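PDB 2XPI: anaphase-promoting complex subunit cut9 from Schizosaccharomyces pombe, which serves in the anaphase-promoting complex/cyclosome, a ubiquitin ligase that controls progression through mitosis and the G1 phase, as a homodimerising TPR subunit. Local coordinates for residues 279-284 with 308-313; 106-111 with 125-130; 571-576 with 588-593; 421-426 with 448-453; 347-350 with 356-359. One frame throughout, in Å; residues are numbered along the deposited sequence.

Contact 1: residues 279-284 with 308-313; sequences LNKTSH and LLCKAD
K281 reaches from the loop after helix 268-276 to helix 305-317, and every contact across the pair runs through its side chain. CB is directed at the helix. CG then passes the carbonyl of C310, and CD lies 3.9 Å from C310 O, with the C310 side chain beside it. CE meets the methylene of D313, with 4.1 Å between K281 CE and D313 CB, the two side chains crossing at about a right angle. Bends at chi2 (55°) and chi3 (58°) fold the chain back on its own loop, so that the ammonium lies 3.9 Å from C310 CA yet gives its hydrogen bond at home: K281 NZ to L279 O, 3.1 Å, in the carbonyl plane. The loop is stiffened next door by N280 OD1, which accepts from T282 N (an Asx turn) and S283 N (an Asx motif), and from both hydroxyls. N280 ND2 is bonded in turn to the carbonyl of G439. The carboxylate of D313 keeps its distance, K281 NZ and D313 OD2 being 5.0 Å apart. Between TPR 6 and TPR 7, then, a lysine works here mainly through its methylenes, while the nearby opposite charge probably adds a modest attraction without a salt bridge.

Contact 2: residues 106-111 with 125-130; sequences VGEKVL and QVYCCT
Y127 and E108 are the two residues that touch here, and the second segment leads up to their meeting from V126. That valine turns its side chain to helix 100-114, where A103 and A104 receive it. One turn further along the same helix comes G107, where a CB would point toward V126. Y127 follows and spans the remaining distance. Its ring leaves the backbone with CG beside the backbone N and anti to the carbonyl carbon (chi1 -64°), which sends the phenol out toward helix 100-114. There the hydroxyl donates to the carboxylate: Y127 OH to E108 OE2 is 2.9 Å. The oxygen is met on its anti side, 19° out of the carboxylate plane, and it lies at the edge of the tyrosine ring. The two flat groups are turned 54° apart. E108 comes from the other helix with its chain extended beyond CG, crossing the tyrosine at about a right angle, and Y127 also packs on R135 and A136 of helix 133-142. At the end of the segment T130 closes the helix, its N bonded to Y127 O at 3.1 Å. Beside E108, K109 forms a salt bridge with D306 of the second subunit, in keeping with the role of TPR repeats 1-7 in homodimerisation. A helix of TPR 1 tied side by side to a helix of TPR 2 is the repeat-to-repeat stacking from which a TPR superhelix is built.

Contact 3: residues 571-576 with 588-593; sequences THLHES and DLLKRA
Helices 566-579 and 584-592 run antiparallel where L573 faces L590, their local axes inclined at 153° and 9.8 Å apart at closest approach, with 6.2 Å between L573 CA and L590 CA. L573 supplies the wedge. Its CD2 branch pushes in between L589 and L590, lying 3.5 Å from the carbonyl oxygen L589 O and 3.9 Å from the methylene L589 CB, so one methyl covers a piece of backbone as well as a side chain. L590 replies from the other helix: its CG stands anti to the backbone N (chi1 -174°), an orientation that carries CD1 back to the base of L573, with 4.0 Å between L590 CD1 and L573 CB. The two leucines thus slide past each other in opposite directions, L590 CD1 lying near the CB of L573 and L573 CG near the CB of L590. At the margin H574 adds a looser touch, its CE1 4.4 Å from L590 CD2. No hydrogen bond joins the segments; leucine side chains dominate, with one methyl against the backbone of L589 and L590. With only an alanine at L573, a gap is likely to open beside the L589 backbone, and L590 CD1 would have less to rest on. L573 also packs on A557 and L589 on T554, both of helix 550-562, while S576 OG is hydrogen-bonded to A550 O and the T554 hydroxyl. Helix 584-592 therefore lies against both helices of TPR 14, 550-562 and 566-579, as the last helix of the modelled chain.

Contact 4: residues 421-426 with 448-453; sequences GEHDQA and GMQHMQ
The imidazole of H423 takes the side chain of Q453 on one face: Q453 CB stands 4.1 Å from the ring centroid and 28° off the ring normal, a CH-pi contact in which CE1 of H423 is the nearest ring atom, 3.7 Å from Q453 CB. The opposite face is covered from within its own segment, where G421 O lies 3.5 Å above the centre of the H423 ring. The carboxamide of Q450 comes to the ring's ND1 edge, its plane turned 35° from that of the imidazole, and farther back its stem packs on A426, with 4.0 Å between Q450 CG and A426 CB. Next outward is the backbone that places the ring. G421 ends helix 407-420 in a Schellman motif, E422 holds the N-cap position, and H423 begins the new helix, its CG beside the backbone N (chi1 -49°), which brings the ring over G421 O. Were H423 replaced by a serine, Q453 CB would probably lose its aromatic partner and a gap open beside the side chain of Q450. Outside this, Q450 also touches A418 and A426 packs on F417, both of helix 407-420. The contact thus joins helix 423-435 of TPR 10 to helix 442-454 of TPR 11, whose M452 packs on helices 457-470 and 475-487.

Contact 5: residues 347-350 with 356-359; sequences ASLH and NKLY
L349 overlaps K357 with both methyls and L358 with CB and CD1. With CG anti to the carbonyl carbon (chi1 -70°), its isopropyl end is carried out between the helices. There L349 CD2 lies 3.8 Å from K357 CD, the two side chains crossing at about a right angle, and L349 CD1 comes to 4.0 Å from K357 CB. K357 lends only its hydrocarbon to this meeting: the chain runs on past the leucine and turns at chi4, taking its ammonium away from helix 342-352. L358 meets the CB end of L349, sliding past it in the opposite direction, so that L358 CD1 sits 3.7 Å from L349 CB. Its other methyl reaches the next backbone unit, with 4.1 Å between L358 CD2 and H350 N. Beyond the pair, L349 packs on L325 of helix 321-334, and L358 on I381 and Y382 of helix 373-385. H350 touches an apolar residue of another protein's chain, consistent with TPR 8 being one of the repeats that bind hcn1. No hydrogen bond crosses between these segments, so the contact within this repeat is probably mainly hydrophobic, the lysine shielding the leucine with its methylenes while keeping its charge outside.

Overall arrangement
Along the chain the contacts follow one another without overlap, in the order 2, 1, 5, 4, 3, and none touches another. Contacts 2 and 3, on opposite sides of the chain's centre, are 86 Å apart between centres, near the two ends of an all-helical superhelix. Contacts 1 and 5 come nearest, about 7 Å between nearest atoms; L309 and D313 of contact 1 both pack on L344 of helix 342-352, which also carries part of contact 5. Contacts 1, 2 and 4 join successive repeats, contact 5 closes one repeat, and contact 3 adds the last modelled helix. Contacts 2 and 1 belong to the dimerising repeats, 5 and 4 to those that bind hcn1.

Contact 1: residues 279-284 with 308-313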
# COMPACT_ATOMS: atom_id res chain seq x y z
N LEU A 279 23.71 -6.45 -19.46
CA LEU A 279 23.78 -7.68 -20.23
C LEU A 279 24.92 -8.61 -19.86
O LEU A 279 25.72 -8.31 -18.97
CB LEU A 279 23.90 -7.33 -21.70
CG LEU A 279 22.62 -7.24 -22.53
CD1 LEU A 279 21.38 -7.05 -21.66
CD2 LEU A 279 22.79 -6.14 -23.54
N ASN A 280 25.00 -9.73 -20.56
CA ASN A 280 26.06 -10.70 -20.37
C ASN A 280 27.45 -10.10 -20.61
O ASN A 280 27.79 -9.72 -21.74
CB ASN A 280 25.88 -11.92 -21.27
CG ASN A 280 26.87 -13.02 -20.94
OD1 ASN A 280 28.01 -13.02 -21.41
ND2 ASN A 280 26.43 -13.96 -20.11
N LYS A 281 28.24 -10.08 -19.55
CA LYS A 281 29.57 -9.48 -19.56
C LYS A 281 30.58 -10.16 -20.50
O LYS A 281 31.50 -9.49 -20.98
CB LYS A 281 30.14 -9.45 -18.14
CG LYS A 281 30.58 -8.08 -17.68
CD LYS A 281 29.45 -7.07 -17.81
CE LYS A 281 28.24 -7.50 -17.01
NZ LYS A 281 27.19 -6.46 -17.00
N THR A 282 30.42 -11.46 -20.76
CA THR A 282 31.48 -12.24 -21.41
C THR A 282 31.39 -12.35 -22.94
O THR A 282 32.42 -12.33 -23.62
CB THR A 282 31.64 -13.67 -20.79
OG1 THR A 282 30.63 -14.56 -21.29
CG2 THR A 282 31.59 -13.62 -19.27
N SER A 283 30.18 -12.45 -23.49
CA SER A 283 30.01 -12.83 -24.89
C SER A 283 30.34 -11.74 -25.91
O SER A 283 30.79 -12.03 -27.02
CB SER A 283 28.60 -13.37 -25.14
OG SER A 283 27.61 -12.57 -24.52
N HIS A 284 30.12 -10.48 -25.54
CA HIS A 284 30.33 -9.36 -26.44
C HIS A 284 31.23 -8.35 -25.77
O HIS A 284 30.88 -7.17 -25.62
CB HIS A 284 28.99 -8.71 -26.78
CG HIS A 284 28.07 -9.61 -27.53
ND1 HIS A 284 27.69 -9.36 -28.83
CD2 HIS A 284 27.46 -10.76 -27.17
CE1 HIS A 284 26.87 -10.32 -29.24
NE2 HIS A 284 26.72 -11.18 -28.25
N LEU A 308 29.07 1.15 -12.30
CA LEU A 308 30.07 0.56 -11.44
C LEU A 308 29.84 -0.95 -11.38
O LEU A 308 30.79 -1.74 -11.27
CB LEU A 308 30.04 1.22 -10.07
CG LEU A 308 30.68 2.62 -10.18
CD1 LEU A 308 30.80 3.35 -8.86
CD2 LEU A 308 32.04 2.47 -10.82
N LEU A 309 28.57 -1.33 -11.50
CA LEU A 309 28.21 -2.73 -11.60
C LEU A 309 28.60 -3.52 -12.91
O LEU A 309 28.83 -4.71 -12.76
CB LEU A 309 26.75 -2.92 -11.23
CG LEU A 309 26.34 -3.25 -9.79
CD1 LEU A 309 24.91 -3.71 -9.82
CD2 LEU A 309 27.19 -4.34 -9.16
N CYS A 310 28.66 -2.93 -14.13
CA CYS A 310 29.26 -3.71 -15.26
C CYS A 310 30.65 -4.06 -14.77
O CYS A 310 31.02 -5.22 -14.77
CB CYS A 310 29.34 -3.03 -16.70
SG CYS A 310 31.06 -3.20 -17.59
N LYS A 311 31.39 -3.06 -14.31
CA LYS A 311 32.79 -3.22 -13.90
C LYS A 311 32.97 -4.30 -12.86
O LYS A 311 33.81 -5.17 -13.00
CB LYS A 311 33.35 -1.93 -13.32
CG LYS A 311 33.43 -0.75 -14.24
CD LYS A 311 33.60 0.50 -13.40
CE LYS A 311 33.43 1.77 -14.22
NZ LYS A 311 34.51 1.88 -15.24
N ALA A 312 32.20 -4.20 -11.78
CA ALA A 312 32.37 -5.07 -10.64
C ALA A 312 32.12 -6.52 -11.05
O ALA A 312 32.86 -7.42 -10.67
CB ALA A 312 31.41 -4.66 -9.51
N ASP A 313 31.08 -6.72 -11.84
CA ASP A 313 30.74 -8.04 -12.35
C ASP A 313 31.83 -8.53 -13.26
O ASP A 313 32.16 -9.72 -13.24
CB ASP A 313 29.42 -7.99 -13.11
CG ASP A 313 28.28 -8.60 -12.32
OD1 ASP A 313 28.40 -9.77 -11.86
OD2 ASP A 313 27.25 -7.89 -12.18

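Contact 2: residues 106-111 with 125-130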
# COMPACT_ATOMS: atom_id res chain seq x y z
N VAL A 106 -11.33 17.56 -6.52
CA VAL A 106 -11.31 18.47 -7.66
C VAL A 106 -11.56 17.71 -8.95
O VAL A 106 -12.28 18.18 -9.82
CB VAL A 106 -9.99 19.25 -7.76
CG1 VAL A 106 -10.00 20.17 -8.95
CG2 VAL A 106 -9.75 20.03 -6.48
N GLY A 107 -10.95 16.52 -9.04
CA GLY A 107 -11.08 15.66 -10.20
C GLY A 107 -12.51 15.21 -10.45
O GLY A 107 -12.94 15.10 -11.59
N GLU A 108 -13.24 14.96 -9.38
CA GLU A 108 -14.65 14.62 -9.50
C GLU A 108 -15.48 15.81 -10.03
O GLU A 108 -16.40 15.61 -10.82
CB GLU A 108 -15.19 14.07 -8.16
CG GLU A 108 -14.60 12.69 -7.76
CD GLU A 108 -14.64 12.40 -6.25
OE1 GLU A 108 -15.20 13.25 -5.48
OE2 GLU A 108 -14.11 11.34 -5.82
N LYS A 109 -15.15 17.03 -9.63
CA LYS A 109 -15.90 18.20 -10.13
C LYS A 109 -15.67 18.55 -11.61
O LYS A 109 -16.61 18.94 -12.29
CB LYS A 109 -15.67 19.44 -9.26
CG LYS A 109 -16.68 19.57 -8.14
CD LYS A 109 -16.09 19.21 -6.80
CE LYS A 109 -17.08 18.41 -5.97
NZ LYS A 109 -17.40 17.07 -6.59
N VAL A 110 -14.43 18.39 -12.09
CA VAL A 110 -14.12 18.64 -13.51
C VAL A 110 -14.72 17.60 -14.43
O VAL A 110 -15.08 17.89 -15.58
CB VAL A 110 -12.62 18.59 -13.78
CG1 VAL A 110 -12.33 19.35 -15.04
CG2 VAL A 110 -11.83 19.14 -12.62
N LEU A 111 -14.78 16.36 -13.95
CA LEU A 111 -15.34 15.27 -14.74
C LEU A 111 -16.85 15.46 -14.82
O LEU A 111 -17.45 15.31 -15.88
CB LEU A 111 -14.96 13.89 -14.18
CG LEU A 111 -15.50 12.70 -14.98
CD1 LEU A 111 -15.06 12.76 -16.45
CD2 LEU A 111 -15.11 11.36 -14.37
N GLN A 125 -6.64 7.91 -12.03
CA GLN A 125 -5.26 7.90 -11.53
C GLN A 125 -5.21 8.08 -10.03
O GLN A 125 -4.48 7.37 -9.33
CB GLN A 125 -4.47 9.04 -12.15
CG GLN A 125 -3.67 8.65 -13.35
CD GLN A 125 -2.46 7.86 -12.97
OE1 GLN A 125 -1.34 8.37 -12.98
NE2 GLN A 125 -2.67 6.61 -12.59
N VAL A 126 -5.99 9.04 -9.55
CA VAL A 126 -6.04 9.35 -8.14
C VAL A 126 -6.48 8.10 -7.38
O VAL A 126 -5.85 7.69 -6.39
CB VAL A 126 -6.98 10.57 -7.85
CG1 VAL A 126 -7.07 10.85 -6.37
CG2 VAL A 126 -6.51 11.83 -8.60
N TYR A 127 -7.54 7.46 -7.85
CA TYR A 127 -8.02 6.25 -7.17
C TYR A 127 -6.95 5.18 -7.12
O TYR A 127 -6.87 4.44 -6.14
CB TYR A 127 -9.26 5.69 -7.86
CG TYR A 127 -10.47 6.60 -7.80
CD1 TYR A 127 -10.52 7.66 -6.89
CD2 TYR A 127 -11.54 6.41 -8.65
CE1 TYR A 127 -11.62 8.51 -6.84
CE2 TYR A 127 -12.64 7.24 -8.61
CZ TYR A 127 -12.67 8.29 -7.70
OH TYR A 127 -13.77 9.11 -7.63
N CYS A 128 -6.14 5.07 -8.17
CA CYS A 128 -5.07 4.06 -8.20
C CYS A 128 -4.00 4.34 -7.18
O CYS A 128 -3.40 3.40 -6.63
CB CYS A 128 -4.42 3.98 -9.57
SG CYS A 128 -5.35 3.03 -10.74
N CYS A 129 -3.72 5.62 -6.96
CA CYS A 129 -2.74 6.01 -5.95
C CYS A 129 -3.22 5.69 -4.55
O CYS A 129 -2.45 5.60 -3.62
CB CYS A 129 -2.41 7.50 -6.06
SG CYS A 129 -1.59 7.89 -7.61
N THR A 130 -4.53 5.53 -4.42
CA THR A 130 -5.16 5.28 -3.14
C THR A 130 -5.40 3.79 -2.99
O THR A 130 -5.91 3.33 -1.97
CB THR A 130 -6.52 6.01 -3.10
OG1 THR A 130 -6.30 7.41 -2.98
CG2 THR A 130 -7.37 5.56 -1.95

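Contact 3: residues 571-576 with 588-593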
# COMPACT_ATOMS: atom_id res chain seq x y z
N THR A 571 57.92 -40.38 9.41
CA THR A 571 57.54 -39.19 10.17
C THR A 571 56.26 -38.51 9.64
O THR A 571 55.49 -37.90 10.40
CB THR A 571 58.69 -38.18 10.23
OG1 THR A 571 59.16 -37.94 8.90
CG2 THR A 571 59.84 -38.74 11.08
N HIS A 572 56.03 -38.62 8.33
CA HIS A 572 54.85 -38.05 7.68
C HIS A 572 53.61 -38.89 7.96
O HIS A 572 52.50 -38.37 8.05
CB HIS A 572 55.06 -37.92 6.17
CG HIS A 572 55.77 -36.66 5.77
ND1 HIS A 572 55.13 -35.45 5.62
CD2 HIS A 572 57.08 -36.43 5.50
CE1 HIS A 572 56.00 -34.53 5.26
NE2 HIS A 572 57.19 -35.09 5.19
N LEU A 573 53.80 -40.20 8.07
CA LEU A 573 52.71 -41.12 8.40
C LEU A 573 52.28 -40.89 9.85
O LEU A 573 51.10 -41.00 10.18
CB LEU A 573 53.14 -42.57 8.17
CG LEU A 573 52.60 -43.30 6.93
CD1 LEU A 573 51.92 -42.35 5.97
CD2 LEU A 573 53.70 -44.11 6.21
N HIS A 574 53.24 -40.57 10.71
CA HIS A 574 52.93 -40.22 12.09
C HIS A 574 52.09 -38.94 12.17
O HIS A 574 51.22 -38.82 13.03
CB HIS A 574 54.21 -40.08 12.93
CG HIS A 574 54.84 -41.39 13.29
ND1 HIS A 574 54.17 -42.37 14.00
CD2 HIS A 574 56.08 -41.88 13.06
CE1 HIS A 574 54.96 -43.40 14.18
NE2 HIS A 574 56.13 -43.13 13.62
N GLU A 575 52.33 -37.99 11.27
CA GLU A 575 51.48 -36.79 11.20
C GLU A 575 50.05 -37.11 10.78
O GLU A 575 49.10 -36.61 11.38
CB GLU A 575 52.08 -35.73 10.27
CG GLU A 575 53.22 -34.94 10.87
CD GLU A 575 52.80 -34.15 12.11
OE1 GLU A 575 53.64 -34.01 13.03
OE2 GLU A 575 51.63 -33.68 12.17
N SER A 576 49.90 -37.93 9.74
CA SER A 576 48.57 -38.33 9.28
C SER A 576 47.78 -38.94 10.42
O SER A 576 46.72 -38.45 10.78
CB SER A 576 48.68 -39.36 8.16
OG SER A 576 49.17 -38.79 6.97
N ASP A 588 48.36 -48.76 7.01
CA ASP A 588 48.97 -49.76 6.14
C ASP A 588 50.29 -49.29 5.55
O ASP A 588 51.26 -50.03 5.50
CB ASP A 588 48.00 -50.16 5.03
CG ASP A 588 46.97 -51.17 5.48
OD1 ASP A 588 47.04 -51.60 6.66
OD2 ASP A 588 46.09 -51.53 4.67
N LEU A 589 50.31 -48.05 5.07
CA LEU A 589 51.53 -47.48 4.53
C LEU A 589 52.58 -47.43 5.63
O LEU A 589 53.78 -47.54 5.36
CB LEU A 589 51.26 -46.08 3.97
CG LEU A 589 51.28 -45.84 2.45
CD1 LEU A 589 51.29 -47.14 1.66
CD2 LEU A 589 50.10 -44.97 2.05
N LEU A 590 52.14 -47.27 6.88
CA LEU A 590 53.06 -47.33 8.01
C LEU A 590 53.47 -48.77 8.28
O LEU A 590 54.62 -49.05 8.61
CB LEU A 590 52.42 -46.73 9.26
CG LEU A 590 53.35 -46.62 10.49
CD1 LEU A 590 54.51 -45.67 10.22
CD2 LEU A 590 52.58 -46.17 11.72
N LYS A 591 52.51 -49.69 8.13
CA LYS A 591 52.79 -51.11 8.29
C LYS A 591 54.00 -51.51 7.46
O LYS A 591 54.89 -52.20 7.96
CB LYS A 591 51.57 -51.95 7.88
N ARG A 592 54.03 -51.06 6.21
CA ARG A 592 55.08 -51.49 5.29
C ARG A 592 56.37 -50.69 5.41
O ARG A 592 57.42 -51.13 4.93
CB ARG A 592 54.58 -51.45 3.84
NE ARG A 592 51.13 -52.87 3.64
CZ ARG A 592 50.77 -52.59 2.40
NH1 ARG A 592 51.48 -51.72 1.69
NH2 ARG A 592 49.70 -53.18 1.86
N ALA A 593 56.31 -49.54 6.07
CA ALA A 593 57.48 -48.68 6.17
C ALA A 593 58.40 -49.04 7.33
O ALA A 593 59.23 -48.25 7.74
CB ALA A 593 57.06 -47.23 6.26

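Contact 4: residues 421-426 with 448-453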
# COMPACT_ATOMS: atom_id res chain seq x y z
N GLY A 421 26.91 -33.75 0.83
CA GLY A 421 26.96 -34.97 0.05
C GLY A 421 25.64 -35.33 -0.59
O GLY A 421 25.46 -36.43 -1.04
N GLU A 422 24.70 -34.40 -0.65
CA GLU A 422 23.42 -34.66 -1.28
C GLU A 422 23.46 -34.37 -2.77
O GLU A 422 22.90 -33.38 -3.25
CB GLU A 422 22.34 -33.81 -0.64
CG GLU A 422 21.08 -34.55 -0.36
CD GLU A 422 20.96 -34.85 1.10
OE1 GLU A 422 21.37 -33.98 1.91
OE2 GLU A 422 20.47 -35.95 1.43
N HIS A 423 24.13 -35.24 -3.51
CA HIS A 423 24.41 -35.00 -4.92
C HIS A 423 23.18 -34.71 -5.78
O HIS A 423 23.20 -33.75 -6.53
CB HIS A 423 25.22 -36.14 -5.52
CG HIS A 423 26.41 -36.51 -4.70
ND1 HIS A 423 27.33 -35.58 -4.27
CD2 HIS A 423 26.81 -37.70 -4.19
CE1 HIS A 423 28.26 -36.18 -3.55
NE2 HIS A 423 27.97 -37.47 -3.48
N ASP A 424 22.14 -35.52 -5.69
CA ASP A 424 20.97 -35.35 -6.55
C ASP A 424 20.25 -34.01 -6.38
O ASP A 424 19.84 -33.36 -7.36
CB ASP A 424 19.99 -36.49 -6.35
CG ASP A 424 20.44 -37.76 -7.02
OD1 ASP A 424 19.94 -38.85 -6.65
OD2 ASP A 424 21.31 -37.64 -7.91
N GLN A 425 20.11 -33.61 -5.13
CA GLN A 425 19.49 -32.34 -4.83
C GLN A 425 20.40 -31.21 -5.24
O GLN A 425 19.91 -30.16 -5.67
CB GLN A 425 19.13 -32.26 -3.37
CG GLN A 425 18.31 -33.46 -2.97
CD GLN A 425 17.38 -33.18 -1.83
OE1 GLN A 425 16.56 -32.27 -1.89
NE2 GLN A 425 17.50 -33.97 -0.76
N ALA A 426 21.71 -31.41 -5.13
CA ALA A 426 22.65 -30.38 -5.56
C ALA A 426 22.49 -30.16 -7.05
O ALA A 426 22.37 -29.01 -7.51
CB ALA A 426 24.05 -30.76 -5.24
N GLY A 448 29.51 -30.06 -13.46
CA GLY A 448 30.63 -30.94 -13.74
C GLY A 448 31.25 -31.53 -12.47
O GLY A 448 31.47 -32.74 -12.38
N MET A 449 31.51 -30.66 -11.49
CA MET A 449 32.15 -31.05 -10.24
C MET A 449 31.30 -32.01 -9.44
O MET A 449 31.81 -32.92 -8.77
CB MET A 449 32.42 -29.82 -9.39
CG MET A 449 33.43 -28.86 -10.03
SD MET A 449 33.53 -27.34 -9.08
CE MET A 449 33.96 -28.08 -7.50
N GLN A 450 29.99 -31.81 -9.52
CA GLN A 450 29.07 -32.64 -8.78
C GLN A 450 28.94 -34.00 -9.47
O GLN A 450 28.79 -35.02 -8.79
CB GLN A 450 27.71 -31.94 -8.68
CG GLN A 450 26.91 -32.34 -7.48
CD GLN A 450 27.66 -32.07 -6.21
OE1 GLN A 450 27.64 -32.87 -5.28
NE2 GLN A 450 28.35 -30.95 -6.17
N HIS A 451 29.00 -34.02 -10.80
CA HIS A 451 28.97 -35.29 -11.53
C HIS A 451 30.27 -36.09 -11.42
O HIS A 451 30.26 -37.32 -11.51
CB HIS A 451 28.56 -35.09 -12.99
CG HIS A 451 27.07 -34.97 -13.18
ND1 HIS A 451 26.21 -36.02 -12.97
CD2 HIS A 451 26.30 -33.92 -13.56
CE1 HIS A 451 24.97 -35.63 -13.20
NE2 HIS A 451 25.00 -34.36 -13.56
N MET A 452 31.38 -35.40 -11.19
CA MET A 452 32.61 -36.08 -10.81
C MET A 452 32.42 -36.90 -9.54
O MET A 452 32.82 -38.06 -9.48
CB MET A 452 33.74 -35.09 -10.63
CG MET A 452 34.41 -34.77 -11.92
SD MET A 452 35.98 -33.94 -11.69
CE MET A 452 35.45 -32.24 -11.75
N GLN A 453 31.80 -36.29 -8.53
CA GLN A 453 31.49 -36.97 -7.27
C GLN A 453 30.74 -38.27 -7.49
O GLN A 453 31.02 -39.27 -6.85
CB GLN A 453 30.63 -36.07 -6.40
CG GLN A 453 31.22 -34.72 -6.17
CD GLN A 453 32.49 -34.81 -5.39
OE1 GLN A 453 32.48 -35.24 -4.23
NE2 GLN A 453 33.61 -34.42 -6.01

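Contact 5: residues 347-350 with 356-359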
# COMPACT_ATOMS: atom_id res chain seq x y z
N ALA A 347 29.00 -12.31 -2.14
CA ALA A 347 29.79 -13.42 -2.66
C ALA A 347 31.29 -13.13 -2.55
O ALA A 347 32.08 -14.02 -2.26
CB ALA A 347 29.39 -13.71 -4.08
N SER A 348 31.68 -11.87 -2.74
CA SER A 348 33.08 -11.49 -2.58
C SER A 348 33.55 -11.52 -1.14
O SER A 348 34.69 -11.87 -0.87
CB SER A 348 33.35 -10.12 -3.19
OG SER A 348 33.17 -10.16 -4.59
N LEU A 349 32.67 -11.16 -0.20
CA LEU A 349 33.00 -11.27 1.22
C LEU A 349 33.14 -12.75 1.65
O LEU A 349 34.02 -13.08 2.44
CB LEU A 349 31.99 -10.53 2.11
CG LEU A 349 31.95 -8.99 2.11
CD1 LEU A 349 30.71 -8.45 2.85
CD2 LEU A 349 33.24 -8.35 2.66
N HIS A 350 32.29 -13.63 1.13
CA HIS A 350 32.41 -15.05 1.46
C HIS A 350 33.75 -15.63 0.99
O HIS A 350 34.39 -16.42 1.69
CB HIS A 350 31.25 -15.83 0.85
CG HIS A 350 31.42 -17.31 0.94
ND1 HIS A 350 31.92 -18.06 -0.11
CD2 HIS A 350 31.15 -18.18 1.94
CE1 HIS A 350 31.95 -19.33 0.24
NE2 HIS A 350 31.49 -19.43 1.48
N ASN A 356 32.59 -11.33 10.18
CA ASN A 356 32.18 -10.09 10.82
C ASN A 356 31.37 -9.20 9.87
O ASN A 356 30.27 -8.76 10.20
CB ASN A 356 33.42 -9.35 11.34
CG ASN A 356 33.07 -8.04 12.04
OD1 ASN A 356 33.71 -7.00 11.82
ND2 ASN A 356 32.05 -8.09 12.90
N LYS A 357 31.91 -8.95 8.68
CA LYS A 357 31.21 -8.10 7.73
C LYS A 357 29.90 -8.71 7.25
O LYS A 357 28.91 -8.01 7.14
CB LYS A 357 32.11 -7.73 6.54
CG LYS A 357 33.34 -6.92 6.90
CD LYS A 357 33.79 -6.12 5.70
CE LYS A 357 35.13 -5.42 5.92
NZ LYS A 357 35.14 -4.59 7.16
N LEU A 358 29.91 -10.02 6.98
CA LEU A 358 28.71 -10.76 6.59
C LEU A 358 27.66 -10.73 7.69
O LEU A 358 26.46 -10.70 7.41
CB LEU A 358 29.07 -12.23 6.33
CG LEU A 358 29.17 -12.86 4.94
CD1 LEU A 358 28.97 -11.83 3.82
CD2 LEU A 358 30.51 -13.58 4.83
N TYR A 359 28.13 -10.78 8.93
CA TYR A 359 27.24 -10.77 10.09
C TYR A 359 26.52 -9.43 10.29
O TYR A 359 25.31 -9.40 10.53
CB TYR A 359 28.03 -11.10 11.35
CG TYR A 359 27.17 -11.24 12.58
CD1 TYR A 359 26.41 -12.40 12.78
CD2 TYR A 359 27.10 -10.23 13.53
CE1 TYR A 359 25.61 -12.54 13.90
CE2 TYR A 359 26.32 -10.37 14.66
CZ TYR A 359 25.57 -11.53 14.84
OH TYR A 359 24.78 -11.67 15.95